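Local coordinates for SmhB (Serratia marcescens, PDB 6ZZ5), which is the B component of the tripartite alpha-pore-forming toxin Smh and probably helps build its membrane pore after leaving the soluble state, at residues A[10-15]-A[329-334]; A[87-92]-A[100-105]. All coordinates share one frame; numbering follows the deposited sequence. Where two conformers were deposited one is given.

Interaction 1 (A[10-15]-A[329-334]); sequences DGMNAQ and KIIKQQ
Met12 and Asn13 of helix 4-30 receive a single methyl group, CD1 of Ile331, from helix 321-336. The two helices run in roughly the same direction, and their closest alpha carbons in the contact, Asn13 CA and Ile331 CA, are 8.0 Å apart. Met12 leaves its helix with CG anti to the backbone N (chi1 177°) and stays extended as far as SD, then bends at chi3 (72°), so that its thioether end hooks around the methyl. Met12 CG and Ile331 CD1 are 3.8 Å apart, Met12 CE lies at the same 3.8 Å from Ile331 CD1, and SD is only slightly farther away. The isoleucine reaches this spot through an extended CG1 branch (chi2 170°). Asn13 approaches the same methyl from its amide end, at about a right angle to the isoleucine side chain, with Asn13 OD1 3.6 Å from Ile331 CD1. Ile79 also touches Met12, while Leu185 and Leu186 pack on Ile331, so the apolar surface continues beyond the two helices. With no hydrogen bond across it, the contact rests on van der Waals fit around one methyl, and the amide oxygen beside that methyl gains no hydrogen bond from segment 329-334.

Interaction 2 (A[87-92]-A[100-105]); sequences NLISTV and EQWLSA
The segments 87-92 and 100-105 run antiparallel, their closest alpha carbons, Ile89 CA and Ala105 CA, standing 7.5 Å apart near the end of one helix and the start of the next. Ile89 carries the whole contact from its side, dividing its two branches between two partners. Its CG2 methyl meets the six-membered part of the Trp102 indole: Ile89 CG2 is 3.7 Å from Trp102 CZ3 and 4.1 Å from Trp102 CH2. The methyl comes to the ring obliquely, and the isoleucine and the indole lie alongside each other, reaching out from their helices in opposing directions. The other branch is folded back rather than extended (chi2 -45°), which brings Ile89 CD1 to 4.0 Å from Ala105 CB. Trp102, with CG beside its backbone N (chi1 -84°), swings the far end of its indole across to the isoleucine although its CB does not point there directly. Met93 touches both Trp102 and Ala105, Leu299 and Asp306 also contact the indole, and Phe313 lies against Ile89. Small alanine, branched isoleucine and broad tryptophan thus close the turn end of an antiparallel helical hairpin, formed by helices 44-92 and 99-151 in the elongated bundle of this Hbl-type, alpha-pore-forming toxin.

From the N terminus, helix 4-30 supplies the first half of interaction 1, whose second half comes more than 300 residues later on helix 321-336. That wide loop contains the whole of interaction 2, which closes a short loop: six residues, 93-98, join helix 44-92 to helix 99-151. The two loops nest and do not cross. Interaction 1 therefore ties the first helix of the chain to a late one near its C-terminal part, whereas interaction 2 fastens two successive long helices at their turn. Their centres lie 27 Å apart and their nearest atoms about 9 Å, so the two do not touch. Helix 44-92 runs between the two regions: its Thr77 is hydrogen-bonded to Lys332 of segment 329-334, and its last turns enter interaction 2.

Interaction 1 (A[10-15]-A[329-334])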
loop_
_atom_site.group_PDB
_atom_site.type_symbol
_atom_site.label_atom_id
_atom_site.label_comp_id
_atom_site.label_asym_id
_atom_site.label_seq_id
_atom_site.Cartn_x
_atom_site.Cartn_y
_atom_site.Cartn_z
ATOM N N ASP A 10 14.906 -4.892 2.593
ATOM C CA ASP A 10 13.620 -5.471 3.043
ATOM C C ASP A 10 12.602 -4.346 3.231
ATOM O O ASP A 10 11.452 -4.576 2.884
ATOM C CB ASP A 10 13.772 -6.248 4.348
ATOM C CG ASP A 10 14.573 -7.524 4.179
ATOM O OD1 ASP A 10 14.735 -7.999 3.009
ATOM O OD2 ASP A 10 15.028 -8.021 5.210
ATOM N N GLY A 11 13.024 -3.205 3.791
ATOM C CA GLY A 11 12.137 -2.025 3.976
ATOM C C GLY A 11 11.589 -1.527 2.658
ATOM O O GLY A 11 10.352 -1.207 2.565
ATOM N N MET A 12 12.486 -1.391 1.673
ATOM C CA MET A 12 12.142 -0.892 0.331
ATOM C C MET A 12 11.136 -1.863 -0.328
ATOM O O MET A 12 10.165 -1.374 -0.918
ATOM C CB MET A 12 13.392 -0.781 -0.535
ATOM C CG MET A 12 13.062 -0.349 -1.895
ATOM S SD MET A 12 14.551 -0.173 -2.881
ATOM C CE MET A 12 15.053 -1.861 -3.158
ATOM N N ASN A 13 11.401 -3.164 -0.301
ATOM C CA ASN A 13 10.530 -4.175 -0.944
ATOM C C ASN A 13 9.137 -4.129 -0.274
ATOM O O ASN A 13 8.133 -4.111 -1.031
ATOM C CB ASN A 13 11.109 -5.586 -0.882
ATOM C CG ASN A 13 12.327 -5.785 -1.775
ATOM O OD1 ASN A 13 12.588 -4.979 -2.670
ATOM N ND2 ASN A 13 13.032 -6.890 -1.560
ATOM N N ALA A 14 9.079 -4.071 1.065
ATOM C CA ALA A 14 7.803 -4.137 1.820
ATOM C C ALA A 14 7.008 -2.849 1.591
ATOM O O ALA A 14 5.800 -2.932 1.355
ATOM C CB ALA A 14 8.058 -4.394 3.284
ATOM N N GLN A 15 7.668 -1.678 1.581
ATOM C CA GLN A 15 6.930 -0.420 1.489
ATOM C C GLN A 15 6.424 -0.254 0.064
ATOM O O GLN A 15 5.320 0.216 -0.097
ATOM C CB GLN A 15 7.781 0.784 1.811
ATOM C CG GLN A 15 6.980 2.054 1.881
ATOM C CD GLN A 15 7.770 3.241 2.391
ATOM O OE1 GLN A 15 8.881 3.531 1.979
ATOM N NE2 GLN A 15 7.138 4.004 3.254
ATOM N N LYS A 329 15.714 -0.223 -9.412
ATOM C CA LYS A 329 15.436 -0.005 -10.859
ATOM C C LYS A 329 14.128 -0.746 -11.219
ATOM O O LYS A 329 13.257 -0.162 -11.915
ATOM C CB LYS A 329 16.572 -0.524 -11.755
ATOM C CG LYS A 329 17.910 0.227 -11.634
ATOM C CD LYS A 329 19.034 -0.405 -12.483
ATOM C CE LYS A 329 20.452 -0.139 -11.997
ATOM N NZ LYS A 329 20.716 1.308 -12.046
ATOM N N ILE A 330 13.994 -1.965 -10.755
ATOM C CA ILE A 330 12.804 -2.826 -11.069
ATOM C C ILE A 330 11.589 -2.200 -10.389
ATOM O O ILE A 330 10.554 -2.047 -11.053
ATOM C CB ILE A 330 13.021 -4.279 -10.669
ATOM C CG1 ILE A 330 14.258 -4.871 -11.358
ATOM C CG2 ILE A 330 11.766 -5.100 -10.994
ATOM C CD1 ILE A 330 14.734 -6.159 -10.720
ATOM N N ILE A 331 11.745 -1.793 -9.150
ATOM C CA ILE A 331 10.630 -1.201 -8.374
ATOM C C ILE A 331 10.166 0.067 -9.060
ATOM O O ILE A 331 8.931 0.220 -9.286
ATOM C CB ILE A 331 10.988 -1.014 -6.895
ATOM C CG1 ILE A 331 11.103 -2.384 -6.245
ATOM C CG2 ILE A 331 9.980 -0.152 -6.186
ATOM C CD1 ILE A 331 11.678 -2.335 -4.883
ATOM N N LYS A 332 11.081 0.956 -9.437
ATOM C CA LYS A 332 10.613 2.197 -10.106
ATOM C C LYS A 332 9.800 1.862 -11.370
ATOM O O LYS A 332 8.750 2.523 -11.611
ATOM C CB LYS A 332 11.799 3.123 -10.325
ATOM C CG LYS A 332 12.244 3.794 -9.023
ATOM C CD LYS A 332 13.623 4.440 -9.131
ATOM C CE LYS A 332 13.628 5.526 -10.164
ATOM N NZ LYS A 332 13.677 6.832 -9.506
ATOM N N GLN A 333 10.275 0.928 -12.179
ATOM C CA GLN A 333 9.600 0.513 -13.434
ATOM C C GLN A 333 8.223 -0.079 -13.106
ATOM O O GLN A 333 7.227 0.250 -13.759
ATOM C CB GLN A 333 10.427 -0.532 -14.192
ATOM C CG GLN A 333 11.662 0.009 -14.901
ATOM C CD GLN A 333 12.337 -1.118 -15.656
ATOM O OE1 GLN A 333 12.642 -2.168 -15.093
ATOM N NE2 GLN A 333 12.486 -0.944 -16.951
ATOM N N GLN A 334 8.156 -0.964 -12.131
ATOM C CA GLN A 334 6.855 -1.581 -11.727
ATOM C C GLN A 334 5.864 -0.526 -11.244
ATOM O O GLN A 334 4.711 -0.627 -11.577
ATOM C CB GLN A 334 7.035 -2.578 -10.598
ATOM C CG GLN A 334 7.765 -3.793 -11.077
ATOM C CD GLN A 334 6.933 -4.920 -11.627
ATOM O OE1 GLN A 334 5.708 -4.836 -11.810
ATOM N NE2 GLN A 334 7.667 -5.980 -11.947
#

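Interaction 2 (A[87-92]-A[100-105])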
loop_
_atom_site.group_PDB
_atom_site.type_symbol
_atom_site.label_atom_id
_atom_site.label_comp_id
_atom_site.label_asym_id
_atom_site.label_seq_id
_atom_site.Cartn_x
_atom_site.Cartn_y
_atom_site.Cartn_z
ATOM N N ASN A 87 28.767 3.060 -3.631
ATOM C CA ASN A 87 29.628 2.375 -4.641
ATOM C C ASN A 87 30.713 3.331 -5.162
ATOM O O ASN A 87 31.819 2.863 -5.543
ATOM C CB ASN A 87 28.832 1.767 -5.795
ATOM C CG ASN A 87 28.357 0.356 -5.511
ATOM O OD1 ASN A 87 28.675 -0.229 -4.450
ATOM N ND2 ASN A 87 27.560 -0.170 -6.451
ATOM N N LEU A 88 30.401 4.603 -5.328
ATOM C CA LEU A 88 31.415 5.601 -5.744
ATOM C C LEU A 88 32.570 5.606 -4.719
ATOM O O LEU A 88 33.708 5.448 -5.127
ATOM C CB LEU A 88 30.748 6.969 -5.854
ATOM C CG LEU A 88 31.670 8.146 -6.177
ATOM C CD1 LEU A 88 32.284 7.983 -7.547
ATOM C CD2 LEU A 88 30.870 9.435 -6.129
ATOM N N ILE A 89 32.262 5.704 -3.431
ATOM C CA ILE A 89 33.268 5.614 -2.315
ATOM C C ILE A 89 34.063 4.323 -2.463
ATOM O O ILE A 89 35.311 4.377 -2.456
ATOM C CB ILE A 89 32.569 5.670 -0.937
ATOM C CG1 ILE A 89 31.930 7.032 -0.682
ATOM C CG2 ILE A 89 33.460 5.268 0.205
ATOM C CD1 ILE A 89 32.758 8.177 -1.026
ATOM N N SER A 90 33.362 3.216 -2.687
ATOM C CA SER A 90 33.948 1.881 -2.748
ATOM C C SER A 90 34.879 1.737 -3.937
ATOM O O SER A 90 35.730 0.895 -3.841
ATOM C CB SER A 90 32.890 0.816 -2.788
ATOM O OG SER A 90 32.101 0.826 -1.595
ATOM N N THR A 91 34.662 2.439 -5.053
ATOM C CA THR A 91 35.429 2.253 -6.298
ATOM C C THR A 91 36.509 3.336 -6.390
ATOM O O THR A 91 37.579 3.028 -6.942
ATOM C CB THR A 91 34.514 2.203 -7.545
ATOM O OG1 THR A 91 33.689 3.380 -7.587
ATOM C CG2 THR A 91 33.615 0.977 -7.519
ATOM N N VAL A 92 36.337 4.500 -5.783
ATOM C CA VAL A 92 37.366 5.562 -5.950
ATOM C C VAL A 92 38.314 5.658 -4.762
ATOM O O VAL A 92 39.447 6.133 -5.004
ATOM C CB VAL A 92 36.812 6.940 -6.344
ATOM C CG1 VAL A 92 35.805 6.860 -7.469
ATOM C CG2 VAL A 92 36.278 7.708 -5.186
ATOM N N GLU A 100 42.255 11.709 6.036
ATOM C CA GLU A 100 41.487 12.975 5.992
ATOM C C GLU A 100 40.315 12.798 4.997
ATOM O O GLU A 100 39.224 13.283 5.266
ATOM C CB GLU A 100 42.442 14.052 5.521
ATOM C CG GLU A 100 41.854 15.410 5.463
ATOM C CD GLU A 100 42.869 16.422 4.959
ATOM O OE1 GLU A 100 42.936 17.477 5.562
ATOM O OE2 GLU A 100 43.538 16.161 3.920
ATOM N N GLN A 101 40.597 12.264 3.823
ATOM C CA GLN A 101 39.559 12.056 2.771
ATOM C C GLN A 101 38.499 11.082 3.258
ATOM O O GLN A 101 37.292 11.358 3.050
ATOM C CB GLN A 101 40.249 11.577 1.507
ATOM C CG GLN A 101 41.035 12.691 0.837
ATOM C CD GLN A 101 41.655 12.268 -0.452
ATOM O OE1 GLN A 101 42.495 11.382 -0.482
ATOM N NE2 GLN A 101 41.296 12.978 -1.522
ATOM N N TRP A 102 38.903 10.015 3.954
ATOM C CA TRP A 102 37.931 9.040 4.511
ATOM C C TRP A 102 37.050 9.711 5.570
ATOM O O TRP A 102 35.825 9.454 5.555
ATOM C CB TRP A 102 38.631 7.816 5.082
ATOM C CG TRP A 102 38.940 6.785 4.071
ATOM C CD1 TRP A 102 40.177 6.433 3.616
ATOM C CD2 TRP A 102 38.004 5.886 3.471
ATOM N NE1 TRP A 102 40.054 5.415 2.729
ATOM C CE2 TRP A 102 38.751 5.049 2.628
ATOM C CE3 TRP A 102 36.632 5.719 3.551
ATOM C CZ2 TRP A 102 38.169 4.060 1.863
ATOM C CZ3 TRP A 102 36.045 4.715 2.807
ATOM C CH2 TRP A 102 36.820 3.885 1.994
ATOM N N LEU A 103 37.614 10.562 6.432
ATOM C CA LEU A 103 36.818 11.301 7.436
ATOM C C LEU A 103 35.819 12.210 6.690
ATOM O O LEU A 103 34.665 12.283 7.113
ATOM C CB LEU A 103 37.718 12.154 8.346
ATOM C CG LEU A 103 38.549 11.359 9.356
ATOM C CD1 LEU A 103 39.658 12.247 9.929
ATOM C CD2 LEU A 103 37.661 10.775 10.476
ATOM N N SER A 104 36.249 12.939 5.655
ATOM C CA SER A 104 35.299 13.831 4.937
ATOM C C SER A 104 34.207 12.969 4.288
ATOM O O SER A 104 33.015 13.323 4.395
ATOM C CB SER A 104 36.008 14.694 3.928
ATOM O OG SER A 104 36.954 15.510 4.583
ATOM N N ALA A 105 34.598 11.885 3.631
ATOM C CA ALA A 105 33.666 10.963 2.940
ATOM C C ALA A 105 32.623 10.483 3.946
ATOM O O ALA A 105 31.389 10.563 3.619
ATOM C CB ALA A 105 34.383 9.810 2.280
#